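Local coordinates for ABC transporter substrate-binding protein (Streptococcus pneumoniae, PDB 4OHN) that binds histidine in a pocket between its two lobes and probably delivers it to an ABC transporter for uptake into the cell, at residues A[20-25]-A[78-83]; A[107-112]-A[176-181]. All coordinates share one frame; numbering follows the deposited sequence. Where two conformers were deposited one is given.

Contact 1: residues A[20-25]-A[78-83]. With HIS (histidine), chain B.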
ATOM      1  N   ILE A  20      -8.252  -9.489  16.211  1.00 10.59           N
ATOM      2  CA  ILE A  20      -8.384  -9.628  14.774  1.00 11.38           C
ATOM      3  C   ILE A  20      -6.967  -9.684  14.204  1.00  9.76           C
ATOM      4  O   ILE A  20      -6.068  -9.008  14.730  1.00 12.10           O
ATOM      5  CB  ILE A  20      -9.229  -8.480  14.164  1.00 10.82           C
ATOM      6  CG1 ILE A  20      -9.575  -8.808  12.721  1.00 13.56           C
ATOM      7  CG2 ILE A  20      -8.511  -7.143  14.321  1.00 11.15           C
ATOM      8  CD1 ILE A  20     -10.704  -7.996  12.150  1.00 13.19           C
ATOM      9  N   THR A  21      -6.772 -10.465  13.144  1.00 10.23           N
ATOM     10  CA  THR A  21      -5.455 -10.597  12.528  1.00 11.21           C
ATOM     11  C   THR A  21      -5.395  -9.794  11.240  1.00 10.44           C
ATOM     12  O   THR A  21      -6.244  -9.931  10.361  1.00 10.57           O
ATOM     13  CB  THR A  21      -5.109 -12.066  12.279  1.00 10.42           C
ATOM     14  OG1 THR A  21      -5.061 -12.730  13.537  1.00 13.46           O
ATOM     15  CG2 THR A  21      -3.772 -12.225  11.566  1.00  9.88           C
ATOM     16  N   ILE A  22      -4.381  -8.944  11.138  1.00  9.76           N
ATOM     17  CA  ILE A  22      -4.227  -8.062   9.999  1.00  8.64           C
ATOM     18  C   ILE A  22      -2.899  -8.333   9.305  1.00  8.82           C
ATOM     19  O   ILE A  22      -1.845  -8.302   9.929  1.00  9.51           O
ATOM     20  CB  ILE A  22      -4.329  -6.591  10.427  1.00  9.35           C
ATOM     21  CG1 ILE A  22      -5.665  -6.356  11.161  1.00 10.66           C
ATOM     22  CG2 ILE A  22      -4.195  -5.681   9.218  1.00  9.98           C
ATOM     23  CD1 ILE A  22      -5.940  -4.891  11.479  1.00 10.45           C
ATOM     24  N   GLY A  23      -2.982  -8.587   8.009  1.00  8.55           N
ATOM     25  CA  GLY A  23      -1.811  -8.862   7.211  1.00  8.21           C
ATOM     26  C   GLY A  23      -1.282  -7.619   6.518  1.00  7.95           C
ATOM     27  O   GLY A  23      -2.024  -6.731   6.124  1.00  8.96           O
ATOM     28  N   PHE A  24       0.039  -7.592   6.355  1.00  8.13           N
ATOM     29  CA  PHE A  24       0.751  -6.443   5.796  1.00  6.41           C
ATOM     30  C   PHE A  24       2.119  -6.838   5.284  1.00  7.11           C
ATOM     31  O   PHE A  24       2.736  -7.757   5.780  1.00  8.51           O
ATOM     32  CB  PHE A  24       0.849  -5.283   6.813  1.00  7.31           C
ATOM     33  CG  PHE A  24       1.787  -5.538   7.975  1.00  7.14           C
ATOM     34  CD1 PHE A  24       1.546  -6.552   8.890  1.00  9.08           C
ATOM     35  CD2 PHE A  24       2.908  -4.760   8.137  1.00  9.00           C
ATOM     36  CE1 PHE A  24       2.433  -6.780   9.939  1.00  9.93           C
ATOM     37  CE2 PHE A  24       3.795  -5.000   9.179  1.00  9.80           C
ATOM     38  CZ  PHE A  24       3.552  -6.005  10.064  1.00  9.09           C
ATOM     39  N   ASP A  25       2.578  -6.103   4.280  1.00  7.91           N
ATOM     40  CA  ASP A  25       3.953  -6.142   3.791  1.00  6.99           C
ATOM     41  C   ASP A  25       4.759  -5.280   4.767  1.00  8.32           C
ATOM     42  O   ASP A  25       4.586  -4.060   4.804  1.00  8.28           O
ATOM     43  CB  ASP A  25       3.958  -5.540   2.369  1.00  8.26           C
ATOM     44  CG  ASP A  25       5.347  -5.246   1.790  1.00  8.46           C
ATOM     45  OD1 ASP A  25       6.405  -5.406   2.473  1.00  8.67           O
ATOM     46  OD2 ASP A  25       5.366  -4.793   0.612  1.00  9.43           O
ATOM     47  N   ILE A  78      -5.249 -14.576   7.768  1.00 11.22           N
ATOM     48  CA  ILE A  78      -5.441 -13.176   8.177  1.00 10.44           C
ATOM     49  C   ILE A  78      -6.918 -12.832   7.978  1.00 10.61           C
ATOM     50  O   ILE A  78      -7.615 -13.532   7.234  1.00 11.68           O
ATOM     51  CB  ILE A  78      -4.544 -12.197   7.371  1.00  9.94           C
ATOM     52  CG1 ILE A  78      -4.927 -12.191   5.890  1.00  9.96           C
ATOM     53  CG2 ILE A  78      -3.063 -12.567   7.591  1.00 10.62           C
ATOM     54  CD1 ILE A  78      -4.101 -11.251   5.027  1.00 10.06           C
ATOM     55  N   ASP A  79      -7.385 -11.764   8.633  1.00  9.54           N
ATOM     56  CA  ASP A  79      -8.785 -11.329   8.536  1.00  9.19           C
ATOM     57  C   ASP A  79      -8.949 -10.038   7.726  1.00 10.10           C
ATOM     58  O   ASP A  79     -10.058  -9.743   7.270  1.00 11.02           O
ATOM     59  CB  ASP A  79      -9.357 -11.128   9.948  1.00 10.07           C
ATOM     60  CG  ASP A  79      -9.217 -12.365  10.785  1.00 11.62           C
ATOM     61  OD1 ASP A  79      -9.598 -13.444  10.258  1.00 14.51           O
ATOM     62  OD2 ASP A  79      -8.769 -12.285  11.955  1.00 13.00           O
ATOM     63  N   LEU A  80      -7.865  -9.271   7.564  1.00  8.33           N
ATOM     64  CA  LEU A  80      -7.865  -8.032   6.805  1.00  7.99           C
ATOM     65  C   LEU A  80      -6.533  -7.854   6.151  1.00  8.01           C
ATOM     66  O   LEU A  80      -5.515  -8.330   6.656  1.00  8.94           O
ATOM     67  CB  LEU A  80      -8.080  -6.835   7.725  1.00  8.24           C
ATOM     68  CG  LEU A  80      -9.433  -6.717   8.429  1.00  8.90           C
ATOM     69  CD1 LEU A  80      -9.379  -5.598   9.425  1.00  9.83           C
ATOM     70  CD2 LEU A  80     -10.541  -6.464   7.416  1.00 10.95           C
ATOM     71  N   ILE A  81      -6.546  -7.192   5.008  1.00  7.90           N
ATOM     72  CA  ILE A  81      -5.345  -6.660   4.373  1.00  7.46           C
ATOM     73  C   ILE A  81      -5.385  -5.141   4.590  1.00  8.57           C
ATOM     74  O   ILE A  81      -6.307  -4.464   4.133  1.00  8.68           O
ATOM     75  CB  ILE A  81      -5.280  -6.979   2.875  1.00  8.31           C
ATOM     76  CG1 ILE A  81      -5.355  -8.493   2.623  1.00  9.49           C
ATOM     77  CG2 ILE A  81      -4.022  -6.371   2.252  1.00  8.74           C
ATOM     78  CD1 ILE A  81      -5.572  -8.872   1.173  1.00 10.75           C
ATOM     79  N   TRP A  82      -4.395  -4.610   5.293  1.00  7.67           N
ATOM     80  CA  TRP A  82      -4.415  -3.188   5.679  1.00  7.19           C
ATOM     81  C   TRP A  82      -2.969  -2.723   5.694  1.00  6.73           C
ATOM     82  O   TRP A  82      -2.229  -3.005   6.651  1.00  8.51           O
ATOM     83  CB  TRP A  82      -5.082  -3.015   7.058  1.00  8.43           C
ATOM     84  CG  TRP A  82      -5.466  -1.603   7.396  1.00  8.20           C
ATOM     85  CD1 TRP A  82      -4.900  -0.458   6.918  1.00  8.45           C
ATOM     86  CD2 TRP A  82      -6.479  -1.205   8.314  1.00  8.23           C
ATOM     87  NE1 TRP A  82      -5.532   0.639   7.472  1.00  7.61           N
ATOM     88  CE2 TRP A  82      -6.495   0.192   8.342  1.00  8.50           C
ATOM     89  CE3 TRP A  82      -7.411  -1.908   9.095  1.00  9.07           C
ATOM     90  CZ2 TRP A  82      -7.412   0.899   9.107  1.00  9.44           C
ATOM     91  CZ3 TRP A  82      -8.318  -1.190   9.860  1.00  9.89           C
ATOM     92  CH2 TRP A  82      -8.306   0.185   9.854  1.00 10.53           C
ATOM     93  N   ASN A  83      -2.557  -2.069   4.610  1.00  7.18           N
ATOM     94  CA  ASN A  83      -1.149  -1.751   4.356  1.00  6.97           C
ATOM     95  C   ASN A  83      -1.029  -0.992   3.054  1.00  7.40           C
ATOM     96  O   ASN A  83      -0.438  -1.460   2.084  1.00  7.92           O
ATOM     97  CB  ASN A  83      -0.350  -3.064   4.263  1.00  7.37           C
ATOM     98  CG  ASN A  83       1.146  -2.881   4.127  1.00  6.64           C
ATOM     99  OD1 ASN A  83       1.734  -3.361   3.150  1.00  7.86           O
ATOM    100  ND2 ASN A  83       1.780  -2.250   5.106  1.00  8.26           N
TER
HETATM  101  N   HIS B 301      -0.490   0.002  -3.076  1.00  8.28           N
HETATM  102  CA  HIS B 301       0.117  -1.205  -3.689  1.00  7.98           C
HETATM  103  C   HIS B 301      -0.814  -2.392  -3.573  1.00  8.26           C
HETATM  104  O   HIS B 301      -1.901  -2.259  -2.967  1.00  8.50           O
HETATM  105  CB  HIS B 301       1.537  -1.493  -3.147  1.00  7.45           C
HETATM  106  CG  HIS B 301       1.637  -2.122  -1.788  1.00  7.25           C
HETATM  107  ND1 HIS B 301       2.627  -3.049  -1.502  1.00  6.84           N
HETATM  108  CD2 HIS B 301       0.978  -1.913  -0.621  1.00  7.55           C
HETATM  109  CE1 HIS B 301       2.546  -3.401  -0.234  1.00  6.96           C
HETATM  110  NE2 HIS B 301       1.558  -2.721   0.327  1.00  7.10           N
HETATM  111  OXT HIS B 301      -0.447  -3.458  -4.112  1.00  8.77           O
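Asn83 reaches across to Phe24 and Asp25 and, with the same side chain, to the bound histidine. Its CG stands anti to the backbone N (chi1 -175°), which carries the amide over to the neighbouring segment. Asn83 CB rests against Phe24 CB at 3.6 Å, and CG lies over that same methylene. At the tip the two branches part: Asn83 OD1 accepts the ligand's NE2-H at 2.9 Å and, weakly, the backbone N-H of Asp25, while ND2 lies near the plane of the Phe24 ring, at its edge, and gives weak bonds to Asp25 O and Gly32 O. An amide suits this place because it can accept from the imidazole and donate to the protein at once; those ND2 bonds help fix which way OD1 faces. Asp25 brings OD2 to within 3.3 Å of HIS CE1, and its carboxylate is itself steadied by Thr27 and Gln130.

Behind the pocket the segments form neighbouring parallel strands of an alpha/beta lobe, as in family 3 periplasmic-type binding proteins, where ligand-binding residues sit at the strands' C-terminal ends. Gly23 donates to Leu80 O (N to O 2.9 Å) and accepts from Trp82 N. Having no side chain, Gly23 leaves room for Ile78, whose CG2 and CD1 both pack on its CA. On the other face, Ile22 and Leu80 run alongside in the same direction, and Ile22 CG2 touches Trp82 CB at 3.5 Å; branched and long aliphatics fill this layer beneath helices 43-53 and 217-232. At the far end, Asp79 OD2 takes the bond from Thr21 N at 3.0 Å on its anti side, 23° out of the carboxylate plane, Asp79 N returns a bond to Thr21 O, and OD1 forms a salt bridge with Arg213.

Contact 2: residues A[107-112]-A[176-181]. With HIS (histidine), chain B.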
ATOM      1  N   VAL A 107       3.927   6.301  -9.276  1.00 11.00           N
ATOM      2  CA  VAL A 107       4.954   7.167  -9.855  1.00 10.27           C
ATOM      3  C   VAL A 107       6.099   6.313 -10.372  1.00  9.35           C
ATOM      4  O   VAL A 107       6.275   5.143 -10.002  1.00  9.89           O
ATOM      5  CB  VAL A 107       5.523   8.187  -8.831  1.00 12.00           C
ATOM      6  CG1 VAL A 107       4.465   9.255  -8.468  1.00 14.65           C
ATOM      7  CG2 VAL A 107       6.042   7.519  -7.593  1.00 12.06           C
ATOM      8  N   LEU A 108       6.875   6.881 -11.293  0.63  7.33           N
ATOM      9  CA  LEU A 108       8.192   6.377 -11.605  0.63  7.22           C
ATOM     10  C   LEU A 108       9.233   7.084 -10.778  0.63  7.13           C
ATOM     11  O   LEU A 108       9.153   8.306 -10.536  0.63  7.26           O
ATOM     12  CB  LEU A 108       8.536   6.567 -13.075  0.63  7.96           C
ATOM     13  CG  LEU A 108       7.971   5.592 -14.091  0.63 12.70           C
ATOM     14  CD1 LEU A 108       8.561   5.879 -15.460  0.63 14.04           C
ATOM     15  CD2 LEU A 108       8.239   4.152 -13.663  0.63 14.48           C
ATOM     16  N   VAL A 109      10.209   6.298 -10.356  1.00  8.45           N
ATOM     17  CA  VAL A 109      11.403   6.815  -9.689  1.00  7.93           C
ATOM     18  C   VAL A 109      12.618   6.444 -10.551  1.00  8.07           C
ATOM     19  O   VAL A 109      12.789   5.283 -10.928  1.00  8.49           O
ATOM     20  CB  VAL A 109      11.557   6.277  -8.255  1.00  9.36           C
ATOM     21  CG1 VAL A 109      12.814   6.827  -7.591  1.00  9.60           C
ATOM     22  CG2 VAL A 109      10.334   6.652  -7.420  1.00 10.69           C
ATOM     23  N   THR A 110      13.451   7.442 -10.867  1.00  7.42           N
ATOM     24  CA  THR A 110      14.675   7.241 -11.643  1.00  7.55           C
ATOM     25  C   THR A 110      15.799   7.976 -10.933  1.00  7.85           C
ATOM     26  O   THR A 110      15.558   8.919 -10.167  1.00  7.97           O
ATOM     27  CB  THR A 110      14.555   7.795 -13.075  1.00  8.12           C
ATOM     28  OG1 THR A 110      14.350   9.217 -13.001  1.00  8.53           O
ATOM     29  CG2 THR A 110      13.400   7.137 -13.824  1.00  8.12           C
ATOM     30  N   LYS A 111      17.041   7.575 -11.160  1.00  8.16           N
ATOM     31  CA  LYS A 111      18.158   8.388 -10.674  1.00  8.55           C
ATOM     32  C   LYS A 111      18.184   9.728 -11.382  1.00  8.90           C
ATOM     33  O   LYS A 111      17.945   9.803 -12.592  1.00  8.96           O
ATOM     34  CB  LYS A 111      19.487   7.711 -10.960  1.00  9.00           C
ATOM     35  CG  LYS A 111      19.795   6.525 -10.116  1.00  9.87           C
ATOM     36  CD  LYS A 111      21.227   6.083 -10.383  1.00 14.26           C
ATOM     37  CE  LYS A 111      21.746   5.155  -9.343  1.00 14.84           C
ATOM     38  NZ  LYS A 111      23.123   4.693  -9.679  1.00 12.14           N
ATOM     39  N   LYS A 112      18.553  10.796 -10.682  1.00  8.91           N
ATOM     40  CA  LYS A 112      18.698  12.074 -11.387  1.00  9.66           C
ATOM     41  C   LYS A 112      19.755  11.986 -12.464  1.00  9.93           C
ATOM     42  O   LYS A 112      19.651  12.649 -13.484  1.00  9.30           O
ATOM     43  CB  LYS A 112      18.998  13.208 -10.418  1.00 10.51           C
ATOM     44  CG  LYS A 112      17.804  13.589  -9.559  1.00 10.53           C
ATOM     45  CD  LYS A 112      18.027  14.924  -8.854  1.00 11.44           C
ATOM     46  CE  LYS A 112      16.980  15.229  -7.799  1.00 14.61           C
ATOM     47  NZ  LYS A 112      15.621  15.402  -8.396  1.00 17.06           N
ATOM     48  N   LEU A 176      11.685   2.619 -11.569  1.00  8.16           N
ATOM     49  CA  LEU A 176      10.875   1.796 -10.679  1.00  7.79           C
ATOM     50  C   LEU A 176       9.469   2.382 -10.584  1.00  7.43           C
ATOM     51  O   LEU A 176       9.307   3.558 -10.254  1.00  7.97           O
ATOM     52  CB  LEU A 176      11.527   1.730  -9.287  1.00  8.11           C
ATOM     53  CG  LEU A 176      10.736   0.993  -8.200  1.00  7.85           C
ATOM     54  CD1 LEU A 176      10.426  -0.449  -8.573  1.00  9.40           C
ATOM     55  CD2 LEU A 176      11.539   1.072  -6.883  1.00  8.62           C
ATOM     56  N   LEU A 177       8.479   1.550 -10.892  1.00  7.65           N
ATOM     57  CA  LEU A 177       7.074   1.923 -10.725  1.00  8.15           C
ATOM     58  C   LEU A 177       6.660   1.622  -9.291  1.00  8.41           C
ATOM     59  O   LEU A 177       6.739   0.469  -8.862  1.00  9.70           O
ATOM     60  CB  LEU A 177       6.224   1.140 -11.725  1.00  8.72           C
ATOM     61  CG  LEU A 177       4.732   1.483 -11.811  1.00 12.50           C
ATOM     62  CD1 LEU A 177       4.536   2.937 -12.234  1.00 15.93           C
ATOM     63  CD2 LEU A 177       4.033   0.542 -12.779  1.00 15.87           C
ATOM     64  N   ILE A 178       6.229   2.625  -8.557  1.00  8.17           N
ATOM     65  CA  ILE A 178       6.069   2.523  -7.109  1.00  8.40           C
ATOM     66  C   ILE A 178       5.049   3.532  -6.587  1.00  8.32           C
ATOM     67  O   ILE A 178       4.826   4.584  -7.182  1.00  9.15           O
ATOM     68  CB  ILE A 178       7.455   2.702  -6.426  1.00  7.67           C
ATOM     69  CG1 ILE A 178       7.383   2.539  -4.902  1.00  9.56           C
ATOM     70  CG2 ILE A 178       8.079   4.028  -6.807  1.00  8.74           C
ATOM     71  CD1 ILE A 178       8.760   2.450  -4.244  1.00 10.99           C
ATOM     72  N   ASP A 179       4.412   3.225  -5.468  1.00  8.20           N
ATOM     73  CA  ASP A 179       3.509   4.151  -4.815  1.00  7.43           C
ATOM     74  C   ASP A 179       4.209   5.437  -4.398  1.00  7.82           C
ATOM     75  O   ASP A 179       5.271   5.404  -3.787  1.00  8.29           O
ATOM     76  CB  ASP A 179       2.897   3.487  -3.569  1.00  8.36           C
ATOM     77  CG  ASP A 179       2.236   2.189  -3.888  1.00  9.45           C
ATOM     78  OD1 ASP A 179       2.944   1.238  -4.232  1.00  9.86           O
ATOM     79  OD2 ASP A 179       0.999   2.131  -3.790  1.00 10.84           O
ATOM     80  N   ARG A 180       3.587   6.581  -4.678  1.00  9.38           N
ATOM     81  CA  ARG A 180       4.153   7.868  -4.307  1.00  9.12           C
ATOM     82  C   ARG A 180       4.339   7.989  -2.800  1.00 10.21           C
ATOM     83  O   ARG A 180       5.330   8.525  -2.343  1.00 10.66           O
ATOM     84  CB  ARG A 180       3.302   9.011  -4.856  1.00 10.74           C
ATOM     85  CG  ARG A 180       3.990  10.385  -4.816  1.00 16.59           C
ATOM     86  CD  ARG A 180       3.184  11.404  -5.640  1.00 22.82           C
ATOM     87  NE  ARG A 180       3.991  12.501  -6.158  1.00 29.49           N
ATOM     88  CZ  ARG A 180       3.599  13.311  -7.138  1.00 57.00           C
ATOM     89  NH1 ARG A 180       2.421  13.135  -7.713  1.00 33.27           N
ATOM     90  NH2 ARG A 180       4.387  14.292  -7.550  1.00 46.63           N
ATOM     91  N   VAL A 181       3.396   7.493  -1.998  0.61  9.75           N
ATOM     92  CA  VAL A 181       3.552   7.645  -0.550  0.61 14.20           C
ATOM     93  C   VAL A 181       4.794   6.934  -0.062  0.61  7.01           C
ATOM     94  O   VAL A 181       5.489   7.411   0.820  0.61  7.15           O
ATOM     95  CB  VAL A 181       2.348   7.142   0.286  0.61 15.70           C
ATOM     96  CG1 VAL A 181       1.087   7.915  -0.070  0.61 13.76           C
ATOM     97  CG2 VAL A 181       2.155   5.621   0.153  0.61 11.12           C
TER
HETATM   98  N   HIS B 301      -0.490   0.002  -3.076  1.00  8.28           N
HETATM   99  CA  HIS B 301       0.117  -1.205  -3.689  1.00  7.98           C
HETATM  100  C   HIS B 301      -0.814  -2.392  -3.573  1.00  8.26           C
HETATM  101  O   HIS B 301      -1.901  -2.259  -2.967  1.00  8.50           O
HETATM  102  CB  HIS B 301       1.537  -1.493  -3.147  1.00  7.45           C
HETATM  103  CG  HIS B 301       1.637  -2.122  -1.788  1.00  7.25           C
HETATM  104  ND1 HIS B 301       2.627  -3.049  -1.502  1.00  6.84           N
HETATM  105  CD2 HIS B 301       0.978  -1.913  -0.621  1.00  7.55           C
HETATM  106  CE1 HIS B 301       2.546  -3.401  -0.234  1.00  6.96           C
HETATM  107  NE2 HIS B 301       1.558  -2.721   0.327  1.00  7.10           N
HETATM  108  OXT HIS B 301      -0.447  -3.458  -4.112  1.00  8.77           O
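This is an antiparallel strand pairing, buried in the lobe that supplies Asp179, an acceptor for the ligand's amino group, and at one end it runs straight into a helix beside the histidine site. Val107 and Val109 form hydrogen-bonded pairs with Ile178 and Leu176, each closed by two N-H to O bonds; Val107 N to Ile178 O measures 2.9 Å. Leu108 and Leu177, between them, make the non-hydrogen-bonded pair, where in the conformer described CD2 of Leu108 comes near CB of Leu177.

Beta-branched residues suit the extended backbone, and their methyl groups do most of the apolar touching on one face: Val109 CG2 meets Ile178 CG2 at 3.5 Å, the two side chains crossing at a slant. Val107 uses both branches. Its CG2 abuts the oxygen of Ile178, on the outer side of the carbonyl, whereas Val107 CG1 lies over one face of the Arg180 guanidinium and packs on Arg180 CD at 3.8 Å. With its CG trans to the amide nitrogen (chi1 -166°) and the chain extended as far as NE, Arg180 lays its methylenes across the valine at about a right angle.

Asp179 points away from the partner strand. Asp179 OD2 accepts a hydrogen bond from the ligand N at 2.7 Å, a natural match of carboxylate to a probably charged ammonium, and weak bonds from Asn104 and Gln106 help to place it. The residue occupies the N-cap position of helix 180-189, but its side chain makes no capping bond there, being turned to the ligand.

Strand 196-200 borders strand 102-111 on its other edge, strand 127-130 lies along the far edge of 175-179, and helix 161-169 covers the face bearing Leu176 and Ile178.

Both contacts are buried strand pairings of one branched sheet, yet they lie on opposite sides of the chain's centre, their own centres about 25 Å apart and their nearest atoms about 7 Å. Contact 1 is parallel, contact 2 antiparallel, and they share no strand. Their chemistry at the ligand differs too: 20-25 with 78-83 meets the imidazole through an amide, whereas 176-181 takes the amino group with a carboxylate, so the two hold opposite ends of the histidine between the lobes. Contact 1 also has polar side chains bridging its strands, while contact 2 relies on backbone bonds and aliphatic packing, with its arginine at the partly exposed margin.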